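Side-chain contacts in alpha-L-arabinosidase (Xanthomonas axonopodis pv. citri, PDB 6D25), which hydrolyses alpha-L-arabinofuranosidic linkages as a trimeric family GH51 glycosidase, probably removing arabinofuranosyl branches, including those of internal di-substitutions, from arabinoxylans: residues Y246-T249 with E250-R254; G208-R211 with V212-A216; A216-F219 with R220-T224. All blocks are in the same frame, centred on the assembly; numbering follows the deposited sequence.

Contact 1 (Y246-T249 with E250-R254)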
loop_
_atom_site.group_PDB
_atom_site.type_symbol
_atom_site.label_atom_id
_atom_site.label_comp_id
_atom_site.label_asym_id
_atom_site.label_seq_id
_atom_site.Cartn_x
_atom_site.Cartn_y
_atom_site.Cartn_z
ATOM N N TYR A 246 -8.862 -1.118 23.394
ATOM C CA TYR A 246 -9.219 -2.521 23.408
ATOM C C TYR A 246 -9.706 -2.966 22.033
ATOM O O TYR A 246 -9.503 -4.122 21.652
ATOM C CB TYR A 246 -10.234 -2.797 24.526
ATOM C CG TYR A 246 -9.660 -2.452 25.886
ATOM C CD1 TYR A 246 -8.441 -2.991 26.290
ATOM C CD2 TYR A 246 -10.282 -1.561 26.746
ATOM C CE1 TYR A 246 -7.872 -2.678 27.514
ATOM C CE2 TYR A 246 -9.712 -1.216 27.976
ATOM C CZ TYR A 246 -8.492 -1.757 28.352
ATOM O OH TYR A 246 -7.896 -1.437 29.562
ATOM N N HIS A 247 -10.341 -2.059 21.294
ATOM C CA HIS A 247 -10.799 -2.392 19.958
ATOM C C HIS A 247 -9.601 -2.780 19.072
ATOM O O HIS A 247 -9.713 -3.695 18.255
ATOM C CB HIS A 247 -11.618 -1.244 19.370
ATOM C CG HIS A 247 -12.085 -1.532 17.980
ATOM N ND1 HIS A 247 -13.047 -2.488 17.701
ATOM C CD2 HIS A 247 -11.703 -1.011 16.786
ATOM C CE1 HIS A 247 -13.288 -2.454 16.385
ATOM N NE2 HIS A 247 -12.467 -1.576 15.801
ATOM N N TRP A 248 -8.486 -2.112 19.226
ATOM C CA TRP A 248 -7.303 -2.424 18.449
ATOM C C TRP A 248 -6.848 -3.870 18.717
ATOM O O TRP A 248 -6.634 -4.665 17.778
ATOM C CB TRP A 248 -6.185 -1.437 18.778
ATOM C CG TRP A 248 -5.006 -1.582 17.865
ATOM C CD1 TRP A 248 -4.077 -2.583 17.843
ATOM C CD2 TRP A 248 -4.724 -0.745 16.736
ATOM N NE1 TRP A 248 -3.207 -2.380 16.804
ATOM C CE2 TRP A 248 -3.585 -1.274 16.105
ATOM C CE3 TRP A 248 -5.330 0.393 16.201
ATOM C CZ2 TRP A 248 -3.028 -0.686 14.968
ATOM C CZ3 TRP A 248 -4.791 0.967 15.071
ATOM C CH2 TRP A 248 -3.646 0.441 14.486
ATOM N N THR A 249 -6.736 -4.231 19.999
ATOM C CA THR A 249 -6.333 -5.595 20.339
ATOM C C THR A 249 -7.324 -6.625 19.782
ATOM O O THR A 249 -6.913 -7.632 19.261
ATOM C CB THR A 249 -6.248 -5.752 21.866
ATOM O OG1 THR A 249 -5.360 -4.752 22.338
ATOM C CG2 THR A 249 -5.747 -7.115 22.287
ATOM N N GLU A 250 -8.613 -6.374 19.949
ATOM C CA GLU A 250 -9.653 -7.263 19.487
ATOM C C GLU A 250 -9.470 -7.546 17.978
ATOM O O GLU A 250 -9.512 -8.710 17.545
ATOM C CB GLU A 250 -11.018 -6.645 19.783
ATOM C CG GLU A 250 -12.167 -7.375 19.156
ATOM C CD GLU A 250 -12.601 -8.616 19.898
ATOM O OE1 GLU A 250 -12.391 -8.691 21.120
ATOM O OE2 GLU A 250 -13.188 -9.503 19.228
ATOM N N VAL A 251 -9.327 -6.493 17.167
ATOM C CA VAL A 251 -9.273 -6.701 15.728
ATOM C C VAL A 251 -7.937 -7.323 15.343
ATOM O O VAL A 251 -7.923 -8.223 14.505
ATOM C CB VAL A 251 -9.552 -5.395 14.959
ATOM C CG1 VAL A 251 -9.326 -5.570 13.469
ATOM C CG2 VAL A 251 -10.969 -4.927 15.247
ATOM N N MET A 252 -6.824 -6.848 15.879
ATOM C CA MET A 252 -5.545 -7.409 15.465
ATOM C C MET A 252 -5.525 -8.912 15.797
ATOM O O MET A 252 -5.025 -9.714 14.989
ATOM C CB MET A 252 -4.339 -6.773 16.158
ATOM C CG MET A 252 -4.039 -5.405 15.712
ATOM S SD MET A 252 -3.531 -5.231 13.940
ATOM C CE MET A 252 -2.396 -6.584 13.782
ATOM N N MET A 253 -6.027 -9.293 16.972
ATOM C CA MET A 253 -5.991 -10.709 17.348
ATOM C C MET A 253 -6.995 -11.505 16.499
ATOM O O MET A 253 -6.655 -12.583 15.992
ATOM C CB MET A 253 -6.281 -10.881 18.858
ATOM C CG MET A 253 -5.189 -10.367 19.739
ATOM S SD MET A 253 -3.573 -11.114 19.478
ATOM C CE MET A 253 -3.885 -12.725 20.197
ATOM N N ARG A 254 -8.215 -10.988 16.349
ATOM C CA ARG A 254 -9.239 -11.670 15.563
ATOM C C ARG A 254 -8.710 -11.909 14.133
ATOM O O ARG A 254 -8.906 -12.966 13.560
ATOM C CB ARG A 254 -10.529 -10.852 15.455
ATOM C CG ARG A 254 -11.662 -11.484 14.662
ATOM C CD ARG A 254 -12.843 -10.487 14.606
ATOM N NE ARG A 254 -12.593 -9.398 13.648
ATOM C CZ ARG A 254 -12.999 -8.135 13.774
ATOM N NH1 ARG A 254 -13.720 -7.743 14.814
ATOM N NH2 ARG A 254 -12.721 -7.263 12.814
#

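Contact 2 (G208-R211 with V212-A216)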
loop_
_atom_site.group_PDB
_atom_site.type_symbol
_atom_site.label_atom_id
_atom_site.label_comp_id
_atom_site.label_asym_id
_atom_site.label_seq_id
_atom_site.Cartn_x
_atom_site.Cartn_y
_atom_site.Cartn_z
ATOM N N GLY A 208 1.243 5.985 10.339
ATOM C CA GLY A 208 0.327 6.078 9.206
ATOM C C GLY A 208 -1.130 6.324 9.583
ATOM O O GLY A 208 -1.966 6.242 8.742
ATOM N N ASN A 209 -1.431 6.671 10.829
ATOM C CA ASN A 209 -2.791 7.100 11.240
ATOM C C ASN A 209 -3.834 6.067 10.785
ATOM O O ASN A 209 -4.904 6.424 10.285
ATOM C CB ASN A 209 -3.083 8.520 10.759
ATOM C CG ASN A 209 -2.294 9.538 11.564
ATOM O OD1 ASN A 209 -2.538 9.687 12.754
ATOM N ND2 ASN A 209 -1.266 10.136 10.969
ATOM N N MET A 210 -3.527 4.794 10.986
ATOM C CA MET A 210 -4.333 3.700 10.460
ATOM C C MET A 210 -5.449 3.315 11.433
ATOM O O MET A 210 -5.196 3.176 12.634
ATOM C CB MET A 210 -3.454 2.483 10.201
ATOM C CG MET A 210 -2.344 2.724 9.204
ATOM S SD MET A 210 -1.499 1.151 8.827
ATOM C CE MET A 210 -0.071 1.731 7.907
ATOM N N ARG A 211 -6.634 3.079 10.920
ATOM C CA ARG A 211 -7.634 2.288 11.634
ATOM C C ARG A 211 -7.115 0.850 11.786
ATOM O O ARG A 211 -6.400 0.351 10.901
ATOM C CB ARG A 211 -8.925 2.115 10.837
ATOM C CG ARG A 211 -9.627 3.348 10.343
ATOM C CD ARG A 211 -10.896 2.968 9.572
ATOM N NE ARG A 211 -10.711 2.180 8.367
ATOM C CZ ARG A 211 -11.391 1.063 8.057
ATOM N NH1 ARG A 211 -12.346 0.581 8.835
ATOM N NH2 ARG A 211 -11.089 0.394 6.961
ATOM N N VAL A 212 -7.495 0.187 12.880
ATOM C CA VAL A 212 -6.983 -1.168 13.115
ATOM C C VAL A 212 -7.401 -2.110 11.975
ATOM O O VAL A 212 -6.603 -2.971 11.631
ATOM C CB VAL A 212 -7.399 -1.730 14.479
ATOM C CG1 VAL A 212 -8.897 -1.893 14.622
ATOM C CG2 VAL A 212 -6.655 -3.006 14.781
ATOM N N GLU A 213 -8.571 -1.934 11.406
ATOM C CA GLU A 213 -9.024 -2.834 10.323
ATOM C C GLU A 213 -8.031 -2.780 9.143
ATOM O O GLU A 213 -7.684 -3.836 8.536
ATOM C CB GLU A 213 -10.431 -2.489 9.861
ATOM C CG GLU A 213 -11.523 -2.729 10.903
ATOM C CD GLU A 213 -11.689 -1.695 12.019
ATOM O OE1 GLU A 213 -10.982 -0.644 12.023
ATOM O OE2 GLU A 213 -12.523 -1.961 12.938
ATOM N N TYR A 214 -7.489 -1.609 8.872
ATOM C CA TYR A 214 -6.517 -1.410 7.797
ATOM C C TYR A 214 -5.142 -1.905 8.235
ATOM O O TYR A 214 -4.459 -2.616 7.489
ATOM C CB TYR A 214 -6.490 0.074 7.379
ATOM C CG TYR A 214 -5.532 0.412 6.269
ATOM C CD1 TYR A 214 -5.576 -0.256 5.049
ATOM C CD2 TYR A 214 -4.610 1.414 6.415
ATOM C CE1 TYR A 214 -4.682 0.040 4.021
ATOM C CE2 TYR A 214 -3.738 1.761 5.392
ATOM C CZ TYR A 214 -3.771 1.070 4.183
ATOM O OH TYR A 214 -2.938 1.424 3.164
ATOM N N ALA A 215 -4.742 -1.580 9.449
ATOM C CA ALA A 215 -3.463 -2.014 9.982
ATOM C C ALA A 215 -3.358 -3.546 9.995
ATOM O O ALA A 215 -2.267 -4.057 9.804
ATOM C CB ALA A 215 -3.250 -1.467 11.375
ATOM N N ALA A 216 -4.458 -4.243 10.279
ATOM C CA ALA A 216 -4.409 -5.706 10.336
ATOM C C ALA A 216 -4.110 -6.256 8.927
ATOM O O ALA A 216 -3.282 -7.183 8.777
ATOM C CB ALA A 216 -5.706 -6.259 10.879
#

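Contact 3 (A216-F219 with R220-T224)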
loop_
_atom_site.group_PDB
_atom_site.type_symbol
_atom_site.label_atom_id
_atom_site.label_comp_id
_atom_site.label_asym_id
_atom_site.label_seq_id
_atom_site.Cartn_x
_atom_site.Cartn_y
_atom_site.Cartn_z
ATOM N N ALA A 216 -4.458 -4.243 10.279
ATOM C CA ALA A 216 -4.409 -5.706 10.336
ATOM C C ALA A 216 -4.110 -6.256 8.927
ATOM O O ALA A 216 -3.282 -7.183 8.777
ATOM C CB ALA A 216 -5.706 -6.259 10.879
ATOM N N ASP A 217 -4.732 -5.665 7.898
ATOM C CA ASP A 217 -4.479 -6.061 6.496
ATOM C C ASP A 217 -3.034 -5.771 6.120
ATOM O O ASP A 217 -2.330 -6.611 5.515
ATOM C CB ASP A 217 -5.454 -5.372 5.540
ATOM C CG ASP A 217 -6.869 -5.909 5.605
ATOM O OD1 ASP A 217 -7.043 -7.129 5.872
ATOM O OD2 ASP A 217 -7.810 -5.120 5.348
ATOM N N VAL A 218 -2.555 -4.588 6.489
ATOM C CA VAL A 218 -1.192 -4.200 6.172
ATOM C C VAL A 218 -0.182 -5.123 6.894
ATOM O O VAL A 218 0.793 -5.586 6.294
ATOM C CB VAL A 218 -0.967 -2.721 6.527
ATOM C CG1 VAL A 218 0.488 -2.332 6.419
ATOM C CG2 VAL A 218 -1.797 -1.821 5.633
ATOM N N PHE A 219 -0.407 -5.384 8.170
ATOM C CA PHE A 219 0.454 -6.286 8.936
ATOM C C PHE A 219 0.488 -7.673 8.267
ATOM O O PHE A 219 1.570 -8.219 8.049
ATOM C CB PHE A 219 0.019 -6.403 10.410
ATOM C CG PHE A 219 0.736 -7.529 11.105
ATOM C CD1 PHE A 219 2.081 -7.448 11.411
ATOM C CD2 PHE A 219 0.086 -8.728 11.325
ATOM C CE1 PHE A 219 2.753 -8.532 11.958
ATOM C CE2 PHE A 219 0.749 -9.813 11.890
ATOM C CZ PHE A 219 2.091 -9.712 12.168
ATOM N N ARG A 220 -0.675 -8.236 7.994
ATOM C CA ARG A 220 -0.734 -9.564 7.363
ATOM C C ARG A 220 0.115 -9.609 6.079
ATOM O O ARG A 220 0.830 -10.598 5.822
ATOM C CB ARG A 220 -2.189 -9.951 7.083
ATOM C CG ARG A 220 -2.928 -10.383 8.347
ATOM C CD ARG A 220 -4.397 -10.528 8.152
ATOM N NE ARG A 220 -4.745 -11.514 7.138
ATOM C CZ ARG A 220 -5.900 -12.115 7.040
ATOM N NH1 ARG A 220 -6.888 -11.815 7.907
ATOM N NH2 ARG A 220 -6.086 -12.929 5.992
ATOM N N ARG A 221 0.015 -8.563 5.254
ATOM C CA ARG A 221 0.746 -8.486 4.006
ATOM C C ARG A 221 2.240 -8.331 4.278
ATOM O O ARG A 221 3.061 -9.106 3.730
ATOM C CB ARG A 221 0.259 -7.317 3.159
ATOM C CG ARG A 221 1.011 -7.073 1.863
ATOM C CD ARG A 221 0.367 -5.920 1.148
ATOM N NE ARG A 221 0.922 -5.666 -0.169
ATOM C CZ ARG A 221 0.520 -4.692 -0.975
ATOM N NH1 ARG A 221 -0.371 -3.777 -0.557
ATOM N NH2 ARG A 221 1.041 -4.628 -2.195
ATOM N N TYR A 222 2.648 -7.345 5.067
ATOM C CA TYR A 222 4.064 -7.053 5.198
ATOM C C TYR A 222 4.804 -8.193 5.934
ATOM O O TYR A 222 5.974 -8.505 5.594
ATOM C CB TYR A 222 4.301 -5.732 5.927
ATOM C CG TYR A 222 4.200 -4.501 5.067
ATOM C CD1 TYR A 222 3.005 -4.139 4.471
ATOM C CD2 TYR A 222 5.325 -3.732 4.772
ATOM C CE1 TYR A 222 2.916 -3.030 3.651
ATOM C CE2 TYR A 222 5.251 -2.622 3.962
ATOM C CZ TYR A 222 4.041 -2.266 3.393
ATOM O OH TYR A 222 3.937 -1.155 2.570
ATOM N N GLN A 223 4.154 -8.833 6.895
ATOM C CA GLN A 223 4.822 -9.901 7.648
ATOM C C GLN A 223 5.121 -11.084 6.713
ATOM O O GLN A 223 6.094 -11.795 6.943
ATOM C CB GLN A 223 4.046 -10.356 8.893
ATOM C CG GLN A 223 2.760 -11.110 8.607
ATOM C CD GLN A 223 2.948 -12.568 8.231
ATOM O OE1 GLN A 223 3.861 -13.211 8.747
ATOM N NE2 GLN A 223 2.088 -13.081 7.352
ATOM N N THR A 224 4.305 -11.259 5.671
ATOM C CA THR A 224 4.456 -12.374 4.738
ATOM C C THR A 224 5.902 -12.394 4.190
ATOM O O THR A 224 6.470 -13.487 3.975
ATOM C CB THR A 224 3.455 -12.259 3.590
ATOM O OG1 THR A 224 2.111 -12.257 4.062
ATOM C CG2 THR A 224 3.612 -13.385 2.580
#

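Contact 1 (Y246-T249 with E250-R254)
His-247 and Trp-248 both carry CG anti to the backbone N (chi1 179° and -172°), which sets their rings beside their own carbonyl carbons, while Met-252 places CG beside its backbone N; this lets each ring lean along the helix toward the residue four positions on. Over one face of the His-247 imidazole lies Val-251 CG2, 3.9 Å from the ring centroid and displaced toward the rim, a CH-pi contact whose nearest ring atom is CE1. Trp-248 and Met-252 run side by side in the same direction. Met-252 CG comes within 3.3 Å of Trp-248 NE1, at the pyrrole side of the indole, and Met-252 SD sits 4.8 Å from the centroid of the five-membered ring, approaching obliquely, in a Met-aromatic contact. Thr-249 CG2 and Met-253 CG repeat the side-by-side pattern more loosely at 4.2 Å. Beneath these pairs four successive i to i+4 backbone bonds define the helix, among them Met-252 N to Trp-248 O at 2.9 Å with an N-H...O angle of 171°. The polar ends are engaged outside the helix: His-247 NE2 bonds Glu-213, Trp-248 NE1 bonds the carbonyl of Pro-239, and the Glu-250 carboxylate meets Tyr-312 and Lys-311 of helix 285-312. The bond from NE1 to Pro-239 O, with the methionine alongside, probably holds the indole in its rotation, and the buried N-H is satisfied; the imidazole, tied at NE2, rests against a methyl group that offers only dispersion and CH-pi contact.

Contact 2 (G208-R211 with V212-A216)
The N-terminus of helix 212-224, with Arg-211 at its N-cap position, is where this contact forms, at the subunit interface of the trimer. The first turn is tied by the Arg-211 carbonyl: Ala-215 N donates to Arg-211 O at 2.9 Å, nearly straight at 169°, and Tyr-214 N adds a weak, bent bond to the same oxygen. One residue earlier, the extended Met-210 chain crosses the Tyr-214 ring obliquely. Its CG lies 3.8 Å from Tyr-214 CD2, and its SD is 4.8 Å from the ring centroid, a Met-aromatic contact; the same sulfur reaches Ala-215 CB at 4.1 Å. Arg-211 bends at chi3 (-63°), bringing one guanidinium face over Glu-213 CB. The guanidinium and carboxylate planes are nearly parallel (5°) but not coplanar, and Glu-213 OE1 stands well out of the guanidinium plane, 3.7 Å from Arg-211 NH1, so no N-H points at it. Arg-211 NE instead pairs with Asp-217 of the second subunit, where Arg-221 also bonds Tyr-214 OH. The long Arg-211–Glu-213 pair is therefore probably a purely electrostatic supplement, while NE and NH2 of the arginine and OE2 of the glutamate, the last held by His-247, make directional bonds to other partners.

Contact 3 (A216-F219 with R220-T224)
Phe-219 and Gln-223 meet as ring and chain: the aliphatic part of the glutamine lies over one face of the phenyl group, with the amide plane turned 42° from the ring. Gln-223 CG is 4.2 Å from the ring centroid in a CH-pi contact, offset toward the rim, and Gln-223 CB touches Phe-219 CE1 at 3.8 Å. With CG set between the backbone N and the carbonyl carbon (chi1 69°) and a second bend at chi2, the glutamine folds back until its NE2 donates to Arg-220 O at 3.2 Å, on a lone pair in the carbonyl plane. Thr-224 OG1 donates to that same oxygen at 2.7 Å. On another side of the helix, Val-218 and Tyr-222 point the same way, side by side: Val-218 CG1 lies 3.7 Å from Tyr-222 CD1, and Val-218 O sits at the edge of the tyrosine ring while accepting Tyr-222 N at 2.8 Å. Several of the charged groups reach across to the third subunit: Asp-217 pairs with its Arg-211, and Arg-220 NE and Arg-221 NE bond its Asn-209 and Gly-157 carbonyls, while Thr-224 OG1 also bonds its Asn-209 ND2. Tyr-222 OH bonds Ala-159 O in its own chain and Arg-221 of the second subunit. The Arg-220 carbonyl thus has two side-chain donors, and the glutamine bond probably helps hold the Gln-223 methylenes against the phenyl face.

In the fold
Along the chain contact 2 comes first, contact 3 follows on the same helix 212-224 and shares Ala-216 with it, and contact 1 lies later, on helix 246-256. Centres of contacts 2 and 3 are about 11 Å apart, as are those of contacts 1 and 2; contacts 1 and 3 are about 15 Å apart. The two helices follow strands 196-199 and 235-238 of the eight-stranded parallel sheet, whose order 1 to 8 fits the (beta/alpha)8 barrel of GH51 enzymes. They pack together through Val-212 on Val-251 and Met-252 on Ala-216. Helix 212-224 also faces neighbouring subunits, so it joins barrel packing to trimer assembly.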